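Local coordinates for protein hydroxymethyldihydropterin pyrophosphokinase-dihydropteroate synthase, putative (Plasmodium vivax, PDB 5Z79) that probably makes dihydropteroate in two folate-pathway steps, pyrophosphorylating 6-hydroxymethyl-7,8-dihydropterin with ATP and then joining the product to 4-aminobenzoate, at residues A[265-270]-A[288-292]; A[113-117]-A[213-217]; A[10-14]-A[168-172]. One frame throughout, in Å; residues are numbered along the deposited sequence.

Contact 1: residues A[265-270]-A[288-292]. With APC (diphosphomethylphosphonic acid adenosyl ester), chain H.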
loop_
_atom_site.group_PDB
_atom_site.type_symbol
_atom_site.label_atom_id
_atom_site.label_comp_id
_atom_site.label_asym_id
_atom_site.label_seq_id
_atom_site.Cartn_x
_atom_site.Cartn_y
_atom_site.Cartn_z
ATOM N N PRO A 265 -4.414 11.891 46.018
ATOM C CA PRO A 265 -4.452 10.921 44.925
ATOM C C PRO A 265 -3.560 9.705 45.178
ATOM O O PRO A 265 -2.747 9.691 46.099
ATOM C CB PRO A 265 -3.929 11.723 43.722
ATOM C CG PRO A 265 -4.210 13.140 44.054
ATOM C CD PRO A 265 -4.018 13.230 45.537
ATOM N N HIS A 266 -3.727 8.689 44.347
ATOM C CA HIS A 266 -2.941 7.482 44.434
ATOM C C HIS A 266 -1.498 7.909 44.346
ATOM O O HIS A 266 -1.184 8.921 43.720
ATOM C CB HIS A 266 -3.314 6.545 43.287
ATOM C CG HIS A 266 -2.772 5.166 43.434
ATOM N ND1 HIS A 266 -1.568 4.787 42.899
ATOM C CD2 HIS A 266 -3.273 4.069 44.038
ATOM C CE1 HIS A 266 -1.341 3.521 43.179
ATOM N NE2 HIS A 266 -2.361 3.061 43.874
ATOM N N VAL A 267 -0.627 7.145 44.990
ATOM C CA VAL A 267 0.779 7.494 45.089
ATOM C C VAL A 267 1.443 7.628 43.731
ATOM O O VAL A 267 2.223 8.563 43.510
ATOM C CB VAL A 267 1.556 6.437 45.894
ATOM C CG1 VAL A 267 3.050 6.747 45.903
ATOM C CG2 VAL A 267 1.041 6.365 47.322
ATOM N N TYR A 268 1.134 6.683 42.845
ATOM C CA TYR A 268 1.725 6.605 41.501
ATOM C C TYR A 268 0.997 7.320 40.377
ATOM O O TYR A 268 1.437 7.245 39.241
ATOM C CB TYR A 268 1.906 5.152 41.109
ATOM C CG TYR A 268 2.984 4.511 41.904
ATOM C CD1 TYR A 268 4.318 4.639 41.533
ATOM C CD2 TYR A 268 2.689 3.795 43.039
ATOM C CE1 TYR A 268 5.319 4.041 42.255
ATOM C CE2 TYR A 268 3.691 3.201 43.779
ATOM C CZ TYR A 268 4.996 3.327 43.371
ATOM O OH TYR A 268 5.962 2.738 44.115
ATOM N N THR A 269 -0.071 8.042 40.679
ATOM C CA THR A 269 -0.896 8.588 39.627
ATOM C C THR A 269 -0.096 9.355 38.587
ATOM O O THR A 269 -0.283 9.161 37.398
ATOM C CB THR A 269 -2.014 9.501 40.150
ATOM O OG1 THR A 269 -2.852 8.788 41.082
ATOM C CG2 THR A 269 -2.872 9.947 38.993
ATOM N N LYS A 270 0.803 10.230 39.015
ATOM C CA LYS A 270 1.519 11.073 38.054
ATOM C C LYS A 270 2.848 10.473 37.630
ATOM O O LYS A 270 3.549 11.062 36.823
ATOM C CB LYS A 270 1.657 12.519 38.583
ATOM C CG LYS A 270 2.961 12.900 39.269
ATOM C CD LYS A 270 2.786 14.207 40.052
ATOM C CE LYS A 270 4.027 15.079 40.158
ATOM N NZ LYS A 270 3.780 16.098 41.221
ATOM N N HIS A 288 -5.180 18.443 39.466
ATOM C CA HIS A 288 -5.264 18.401 40.905
ATOM C C HIS A 288 -4.323 19.470 41.475
ATOM O O HIS A 288 -3.607 20.148 40.717
ATOM C CB HIS A 288 -4.846 17.002 41.324
ATOM C CG HIS A 288 -5.173 16.646 42.727
ATOM N ND1 HIS A 288 -4.243 16.719 43.737
ATOM C CD2 HIS A 288 -6.302 16.150 43.287
ATOM C CE1 HIS A 288 -4.795 16.334 44.873
ATOM N NE2 HIS A 288 -6.044 15.973 44.626
ATOM N N SER A 289 -4.341 19.642 42.800
ATOM C CA SER A 289 -3.394 20.548 43.465
ATOM C C SER A 289 -1.977 19.960 43.576
ATOM O O SER A 289 -0.998 20.678 43.737
ATOM C CB SER A 289 -3.917 20.936 44.832
ATOM O OG SER A 289 -5.116 21.652 44.675
ATOM N N THR A 290 -1.868 18.655 43.430
ATOM C CA THR A 290 -0.620 17.939 43.623
ATOM C C THR A 290 0.192 17.970 42.356
ATOM O O THR A 290 1.394 17.735 42.364
ATOM C CB THR A 290 -0.962 16.497 44.043
ATOM O OG1 THR A 290 -1.139 16.496 45.478
ATOM C CG2 THR A 290 0.094 15.415 43.557
ATOM N N PHE A 291 -0.499 18.278 41.273
ATOM C CA PHE A 291 0.038 18.216 39.943
ATOM C C PHE A 291 0.498 19.587 39.504
ATOM O O PHE A 291 -0.262 20.552 39.580
ATOM C CB PHE A 291 -1.045 17.787 38.982
ATOM C CG PHE A 291 -1.241 16.309 38.905
ATOM C CD1 PHE A 291 -1.612 15.597 40.014
ATOM C CD2 PHE A 291 -1.077 15.642 37.708
ATOM C CE1 PHE A 291 -1.820 14.237 39.944
ATOM C CE2 PHE A 291 -1.272 14.286 37.622
ATOM C CZ PHE A 291 -1.650 13.581 38.741
ATOM N N GLU A 292 1.733 19.663 39.017
ATOM C CA GLU A 292 2.275 20.930 38.528
ATOM C C GLU A 292 1.545 21.384 37.251
ATOM O O GLU A 292 1.487 22.577 36.969
ATOM C CB GLU A 292 3.800 20.840 38.291
ATOM C CG GLU A 292 4.654 20.824 39.568
ATOM C CD GLU A 292 5.074 19.419 40.025
ATOM O OE1 GLU A 292 4.373 18.404 39.720
ATOM O OE2 GLU A 292 6.127 19.351 40.710
HETATM P PG APC H . -0.873 -0.550 42.761
HETATM O O1G APC H . -1.416 -1.175 41.493
HETATM O O2G APC H . -1.961 -0.158 43.733
HETATM O O3G APC H . 0.109 0.568 42.491
HETATM P PB APC H . -0.467 -3.048 44.240
HETATM O O1B APC H . 0.657 -4.047 44.190
HETATM O O2B APC H . -1.756 -3.496 43.616
HETATM O O3B APC H . -0.023 -1.700 43.513
HETATM P PA APC H . -2.435 -2.958 46.584
HETATM O O1A APC H . -2.663 -4.435 46.417
HETATM O O2A APC H . -3.444 -2.060 45.918
HETATM C C3A APC H . -0.768 -2.549 45.970
HETATM O "O5'" APC H . -2.434 -2.643 48.151
HETATM C "C5'" APC H . -1.284 -2.213 48.925
HETATM C "C4'" APC H . -1.681 -1.054 49.805
HETATM O "O4'" APC H . -2.197 0.009 48.966
HETATM C "C3'" APC H . -2.769 -1.334 50.855
HETATM O "O3'" APC H . -2.278 -1.052 52.153
HETATM C "C2'" APC H . -3.938 -0.416 50.468
HETATM O "O2'" APC H . -4.558 0.223 51.562
HETATM C "C1'" APC H . -3.263 0.650 49.617
HETATM N N9 APC H . -4.138 1.234 48.607
HETATM C C8 APC H . -4.837 0.592 47.611
HETATM N N7 APC H . -5.527 1.406 46.843
HETATM C C5 APC H . -5.260 2.666 47.361
HETATM C C6 APC H . -5.687 3.958 46.991
HETATM N N6 APC H . -6.495 4.212 45.968
HETATM N N1 APC H . -5.223 4.999 47.718
HETATM C C2 APC H . -4.401 4.738 48.745
HETATM N N3 APC H . -3.934 3.577 49.189
HETATM C C4 APC H . -4.405 2.568 48.445
#

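Contact 2: residues A[113-117]-A[213-217]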
loop_
_atom_site.group_PDB
_atom_site.type_symbol
_atom_site.label_atom_id
_atom_site.label_comp_id
_atom_site.label_asym_id
_atom_site.label_seq_id
_atom_site.Cartn_x
_atom_site.Cartn_y
_atom_site.Cartn_z
ATOM N N ASN A 113 -11.477 21.205 39.593
ATOM C CA ASN A 113 -10.856 21.028 40.929
ATOM C C ASN A 113 -11.559 21.820 42.088
ATOM O O ASN A 113 -11.006 22.009 43.190
ATOM C CB ASN A 113 -9.357 21.353 40.848
ATOM C CG ASN A 113 -8.594 20.893 42.060
ATOM O OD1 ASN A 113 -8.821 19.832 42.580
ATOM N ND2 ASN A 113 -7.682 21.696 42.504
ATOM N N GLU A 114 -12.792 22.256 41.828
ATOM C CA GLU A 114 -13.617 22.894 42.850
ATOM C C GLU A 114 -14.240 21.823 43.739
ATOM O O GLU A 114 -14.294 20.620 43.390
ATOM C CB GLU A 114 -14.745 23.733 42.238
ATOM C CG GLU A 114 -14.295 25.010 41.549
ATOM C CD GLU A 114 -15.349 25.512 40.557
ATOM O OE1 GLU A 114 -16.531 25.626 40.988
ATOM O OE2 GLU A 114 -15.011 25.777 39.355
ATOM N N LYS A 115 -14.754 22.294 44.867
ATOM C CA LYS A 115 -15.258 21.447 45.934
ATOM C C LYS A 115 -16.603 20.876 45.543
ATOM O O LYS A 115 -17.400 21.542 44.884
ATOM C CB LYS A 115 -15.401 22.292 47.224
ATOM C CG LYS A 115 -15.497 21.480 48.502
ATOM C CD LYS A 115 -15.741 22.379 49.698
ATOM C CE LYS A 115 -17.218 22.739 49.862
ATOM N NZ LYS A 115 -17.405 23.915 50.774
ATOM N N ILE A 116 -16.857 19.643 45.950
ATOM C CA ILE A 116 -18.193 19.085 45.809
ATOM C C ILE A 116 -18.861 18.987 47.197
ATOM O O ILE A 116 -19.910 19.562 47.410
ATOM C CB ILE A 116 -18.158 17.721 45.075
ATOM C CG1 ILE A 116 -17.833 17.923 43.582
ATOM C CG2 ILE A 116 -19.509 17.014 45.224
ATOM C CD1 ILE A 116 -17.787 16.658 42.733
ATOM N N ASN A 117 -18.229 18.215 48.084
ATOM C CA ASN A 117 -18.571 18.044 49.492
ATOM C C ASN A 117 -17.301 18.172 50.316
ATOM O O ASN A 117 -16.222 17.883 49.819
ATOM C CB ASN A 117 -19.106 16.639 49.760
ATOM C CG ASN A 117 -20.445 16.374 49.108
ATOM O OD1 ASN A 117 -21.165 17.304 48.754
ATOM N ND2 ASN A 117 -20.796 15.091 48.959
ATOM N N PHE A 213 -10.489 11.134 44.306
ATOM C CA PHE A 213 -11.803 11.196 44.952
ATOM C C PHE A 213 -12.011 12.648 45.224
ATOM O O PHE A 213 -11.300 13.247 46.011
ATOM C CB PHE A 213 -11.828 10.404 46.242
ATOM C CG PHE A 213 -13.200 10.131 46.771
ATOM C CD1 PHE A 213 -13.920 11.116 47.442
ATOM C CD2 PHE A 213 -13.759 8.864 46.665
ATOM C CE1 PHE A 213 -15.184 10.842 47.964
ATOM C CE2 PHE A 213 -15.023 8.586 47.176
ATOM C CZ PHE A 213 -15.740 9.578 47.822
ATOM N N ASN A 214 -12.749 13.249 44.341
ATOM C CA ASN A 214 -13.004 14.654 44.442
ATOM C C ASN A 214 -11.713 15.424 44.360
ATOM O O ASN A 214 -10.701 14.925 43.970
ATOM C CB ASN A 214 -13.707 14.968 45.738
ATOM C CG ASN A 214 -15.183 14.732 45.684
ATOM O OD1 ASN A 214 -15.807 14.829 44.667
ATOM N ND2 ASN A 214 -15.740 14.454 46.799
ATOM N N ASN A 215 -11.740 16.661 44.784
ATOM C CA ASN A 215 -10.504 17.425 44.853
ATOM C C ASN A 215 -9.598 17.088 46.048
ATOM O O ASN A 215 -8.573 17.749 46.244
ATOM C CB ASN A 215 -10.835 18.933 44.878
ATOM C CG ASN A 215 -11.668 19.359 46.097
ATOM O OD1 ASN A 215 -12.606 18.686 46.516
ATOM N ND2 ASN A 215 -11.343 20.508 46.641
ATOM N N TYR A 216 -9.961 16.067 46.828
ATOM C CA TYR A 216 -9.336 15.843 48.134
ATOM C C TYR A 216 -7.867 15.483 48.000
ATOM O O TYR A 216 -7.471 14.849 47.024
ATOM C CB TYR A 216 -10.051 14.735 48.945
ATOM C CG TYR A 216 -11.547 14.910 49.252
ATOM C CD1 TYR A 216 -12.201 16.111 49.067
ATOM C CD2 TYR A 216 -12.284 13.841 49.762
ATOM C CE1 TYR A 216 -13.549 16.231 49.334
ATOM C CE2 TYR A 216 -13.627 13.954 50.052
ATOM C CZ TYR A 216 -14.266 15.152 49.839
ATOM O OH TYR A 216 -15.622 15.266 50.140
ATOM N N THR A 217 -7.087 15.920 48.987
ATOM C CA THR A 217 -5.678 15.581 49.146
ATOM C C THR A 217 -5.526 14.946 50.498
ATOM O O THR A 217 -5.620 15.616 51.476
ATOM C CB THR A 217 -4.785 16.838 49.154
ATOM O OG1 THR A 217 -4.782 17.455 47.862
ATOM C CG2 THR A 217 -3.345 16.497 49.522
#

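Contact 3: residues A[10-14]-A[168-172]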
loop_
_atom_site.group_PDB
_atom_site.type_symbol
_atom_site.label_atom_id
_atom_site.label_comp_id
_atom_site.label_asym_id
_atom_site.label_seq_id
_atom_site.Cartn_x
_atom_site.Cartn_y
_atom_site.Cartn_z
ATOM N N THR A 10 -27.442 17.075 49.307
ATOM C CA THR A 10 -26.428 15.966 49.064
ATOM C C THR A 10 -26.158 15.658 47.585
ATOM O O THR A 10 -26.793 14.753 47.006
ATOM C CB THR A 10 -26.838 14.664 49.806
ATOM N N PRO A 11 -25.191 16.390 46.979
ATOM C CA PRO A 11 -24.679 15.967 45.661
ATOM C C PRO A 11 -23.731 14.768 45.759
ATOM O O PRO A 11 -23.101 14.533 46.814
ATOM C CB PRO A 11 -23.938 17.211 45.138
ATOM C CG PRO A 11 -23.614 18.042 46.347
ATOM C CD PRO A 11 -24.512 17.607 47.478
ATOM N N ARG A 12 -23.589 14.077 44.649
ATOM C CA ARG A 12 -22.772 12.921 44.591
ATOM C C ARG A 12 -21.344 13.161 44.413
ATOM O O ARG A 12 -20.942 14.139 43.875
ATOM C CB ARG A 12 -23.133 12.146 43.370
ATOM C CG ARG A 12 -24.575 11.857 43.184
ATOM C CD ARG A 12 -24.882 10.646 43.995
ATOM N NE ARG A 12 -25.872 9.815 43.365
ATOM C CZ ARG A 12 -26.873 9.275 44.019
ATOM N NH1 ARG A 12 -27.008 9.507 45.301
ATOM N NH2 ARG A 12 -27.726 8.502 43.391
ATOM N N ASN A 13 -20.559 12.197 44.789
ATOM C CA ASN A 13 -19.119 12.383 44.643
ATOM C C ASN A 13 -18.638 11.727 43.355
ATOM O O ASN A 13 -19.279 10.822 42.817
ATOM C CB ASN A 13 -18.369 11.837 45.855
ATOM C CG ASN A 13 -18.751 12.544 47.141
ATOM O OD1 ASN A 13 -18.767 13.764 47.209
ATOM N ND2 ASN A 13 -19.043 11.769 48.173
ATOM N N ILE A 14 -17.503 12.232 42.873
ATOM C CA ILE A 14 -16.839 11.831 41.631
ATOM C C ILE A 14 -15.568 11.127 42.024
ATOM O O ILE A 14 -14.770 11.696 42.717
ATOM C CB ILE A 14 -16.443 13.093 40.862
ATOM C CG1 ILE A 14 -17.710 13.816 40.352
ATOM C CG2 ILE A 14 -15.422 12.797 39.775
ATOM C CD1 ILE A 14 -18.670 12.978 39.545
ATOM N N ARG A 168 -19.679 8.574 39.149
ATOM C CA ARG A 168 -20.533 9.446 40.000
ATOM C C ARG A 168 -21.052 8.593 41.149
ATOM O O ARG A 168 -21.827 7.678 40.929
ATOM C CB ARG A 168 -21.717 9.955 39.186
ATOM C CG ARG A 168 -22.486 11.104 39.832
ATOM C CD ARG A 168 -23.832 11.338 39.123
ATOM N NE ARG A 168 -24.673 10.143 39.220
ATOM C CZ ARG A 168 -25.677 9.824 38.403
ATOM N NH1 ARG A 168 -26.015 10.624 37.393
ATOM N NH2 ARG A 168 -26.342 8.680 38.594
ATOM N N THR A 169 -20.614 8.849 42.366
ATOM C CA THR A 169 -20.738 7.834 43.391
ATOM C C THR A 169 -21.550 8.323 44.569
ATOM O O THR A 169 -21.555 9.499 44.880
ATOM C CB THR A 169 -19.355 7.380 43.872
ATOM O OG1 THR A 169 -19.448 6.129 44.544
ATOM C CG2 THR A 169 -18.760 8.390 44.801
ATOM N N PHE A 170 -22.228 7.382 45.216
ATOM C CA PHE A 170 -23.014 7.640 46.389
ATOM C C PHE A 170 -22.292 7.174 47.637
ATOM O O PHE A 170 -22.893 7.097 48.715
ATOM C CB PHE A 170 -24.364 6.954 46.267
ATOM C CG PHE A 170 -24.280 5.530 45.891
ATOM C CD1 PHE A 170 -23.747 4.600 46.755
ATOM C CD2 PHE A 170 -24.740 5.105 44.654
ATOM C CE1 PHE A 170 -23.672 3.250 46.391
ATOM C CE2 PHE A 170 -24.673 3.763 44.273
ATOM C CZ PHE A 170 -24.141 2.827 45.146
ATOM N N VAL A 171 -21.001 6.870 47.513
ATOM C CA VAL A 171 -20.186 6.573 48.685
ATOM C C VAL A 171 -19.694 7.883 49.236
ATOM O O VAL A 171 -19.282 8.752 48.481
ATOM C CB VAL A 171 -18.972 5.702 48.374
ATOM C CG1 VAL A 171 -18.215 5.403 49.664
ATOM C CG2 VAL A 171 -19.400 4.418 47.696
ATOM N N GLU A 172 -19.740 8.024 50.553
ATOM C CA GLU A 172 -19.551 9.323 51.158
ATOM C C GLU A 172 -18.100 9.659 51.457
ATOM O O GLU A 172 -17.784 10.814 51.705
ATOM C CB GLU A 172 -20.364 9.405 52.435
ATOM C CG GLU A 172 -21.867 9.070 52.272
ATOM C CD GLU A 172 -22.677 9.267 53.561
ATOM O OE1 GLU A 172 -22.200 9.992 54.472
ATOM O OE2 GLU A 172 -23.784 8.682 53.658
HETATM O O HOH W 1 -24.185 8.421 41.739
#

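Contact 1: residues A[265-270]-A[288-292]
Pro265 follows a cis peptide bond and sets its ring against one face of the His288 imidazole: CG lies over the ring centre, 3.4 Å from the centroid of His288 and 14° off the ring normal, a CH-pi contact. Polar bonds at both ring nitrogens limit its rotation: His288 ND1 accepts Thr290 N, tilted from the ring plane, at 3.1 Å, and NE2 is hydrogen-bonded to Tyr216 O. Phe212 of strand 207-213 also meets this ring.

Farther along, the CZ end of the Phe291 ring is met by two side chains of the other loop: Thr269 CG2 at its edge, 3.8 Å from Phe291 CZ, and Lys270 CB obliquely, 3.5 Å from the same Phe291 CZ. Thr269 chi1, -57°, directs CG2 to the ring while Thr269 OG1, beside the backbone N, donates to His266 O at 3.1 Å. Lys270 then runs past the phenyl ring, and NZ is held twice, by a hydrogen bond to Thr290 O at 3.1 Å and a salt bridge to Glu292 OE1 at 2.8 Å. Glu292 OE1 is met on its syn side, with NZ 27° out of the carboxylate plane, and a bend at chi2 of Glu292 brings it there. A long, weak ion pair adds Glu130 of helix 126-146.

The type I turn 266-269 also contributes one residue to the nucleotide pocket, where His266 NE2 donates to O2G on the terminal phosphate of the bound ATP analogue at 3.2 Å. The bonding pattern of His288 is consistent with a neutral ring protonated on NE2; Lys270 and Glu292 form the charged, exposed end of a mostly buried junction in which CH-pi and aliphatic-aromatic packing lie beside hydrogen bonds.

Contact 2: residues A[113-117]-A[213-217]
Asn215 holds CG between its backbone N and carbonyl carbon (chi1 62°), which turns the amide across the backbone of 113-115, whereas Asn113 extends CG anti to its N and lays OD1 against Asn215 CB at 3.2 Å. The two side chains cross at about a right angle, and their nearest approach is of oxygen to carbon. Tyr216 CB leads away from the opposite loop, yet with chi1 -58° the ring swings back and Tyr216 OH donates to Asn117 O at 2.7 Å. The oxygen lies at the ring edge, near the tyrosine plane, but the donor stands 68° above the carbonyl plane, well off a lone pair.

Between these points Ile116 CD1 packs on Asn214 OD1 at 3.3 Å, the two side chains again crossing nearly at right angles; Asn214 ND2 is hydrogen-bonded to Asn13. Residues 213-216 form a type II' beta turn, closed by Tyr216 N to Phe213 O at 3.2 Å, that leads out of strand 207-213 toward strand 218-220. The connection between helices 105-111 and 126-146 packs against this turn. With a single cross-segment hydrogen bond, the pairing probably rests largely on van der Waals contact, the tyrosine hydroxyl supplying its directional polar link.

Contact 3: residues A[10-14]-A[168-172]
One face of the Arg12 guanidinium bears Phe170 CB, 3.7 Å above the plane and offset toward the rim, while Arg168 NE lies at its edge. A bend at chi2 of Arg12 (-83°) brings the group there. The Arg168 guanidinium is turned 51° from it and has a water at its own edge, in plane. That water accepts from Arg168 NE at 3.1 Å and donates to Arg168 O; its bond from Arg12 NE is weak. The NE atoms of Arg12 and Arg168 are 4.3 Å apart, a like-charge proximity probably eased by Glu96, which forms a salt bridge with Arg12 NH2.

Beneath this cluster, strands 13-21 and 160-169 are antiparallel neighbours within the ferredoxin-like HPPK sheet, where strand 207-213 lies beyond the first and strand 43-54 beyond the second. Asn13 and Thr169 form a hydrogen-bonded pair, with Asn13 N to Thr169 O at 2.9 Å; the return bond is modelled too short to trust. Ile14 and Arg168 follow as a non-hydrogen-bonded pair. Past the strand end, Asn13 ND2 donates to Val171 O at 3.0 Å; Val171 O lies in the Asn13 amide plane, while the donor is tilted 18° from the carbonyl plane.

How the contacts relate
All three contacts belong to the HPPK half of the chain, and they form a row: contact 2 touches both others, whereas contacts 1 and 3 stay about 10 Å apart at their nearest atoms. Contacts 1 and 3 are mostly buried; contact 2 is the partly exposed one. Only contact 3 has sheet pairing, so backbone bonds set its register, while the loop pairs 265-270/288-292 and 113-117/213-217 rely on side chains. Charge is used differently too: contact 1 pairs lysine with glutamate, contact 3 brings two arginines together, and contact 2 has no cross-segment ion pair. Contact 2 is linked to contact 1 through His288 and to contact 3 probably by Asn214 N to Ile14 O.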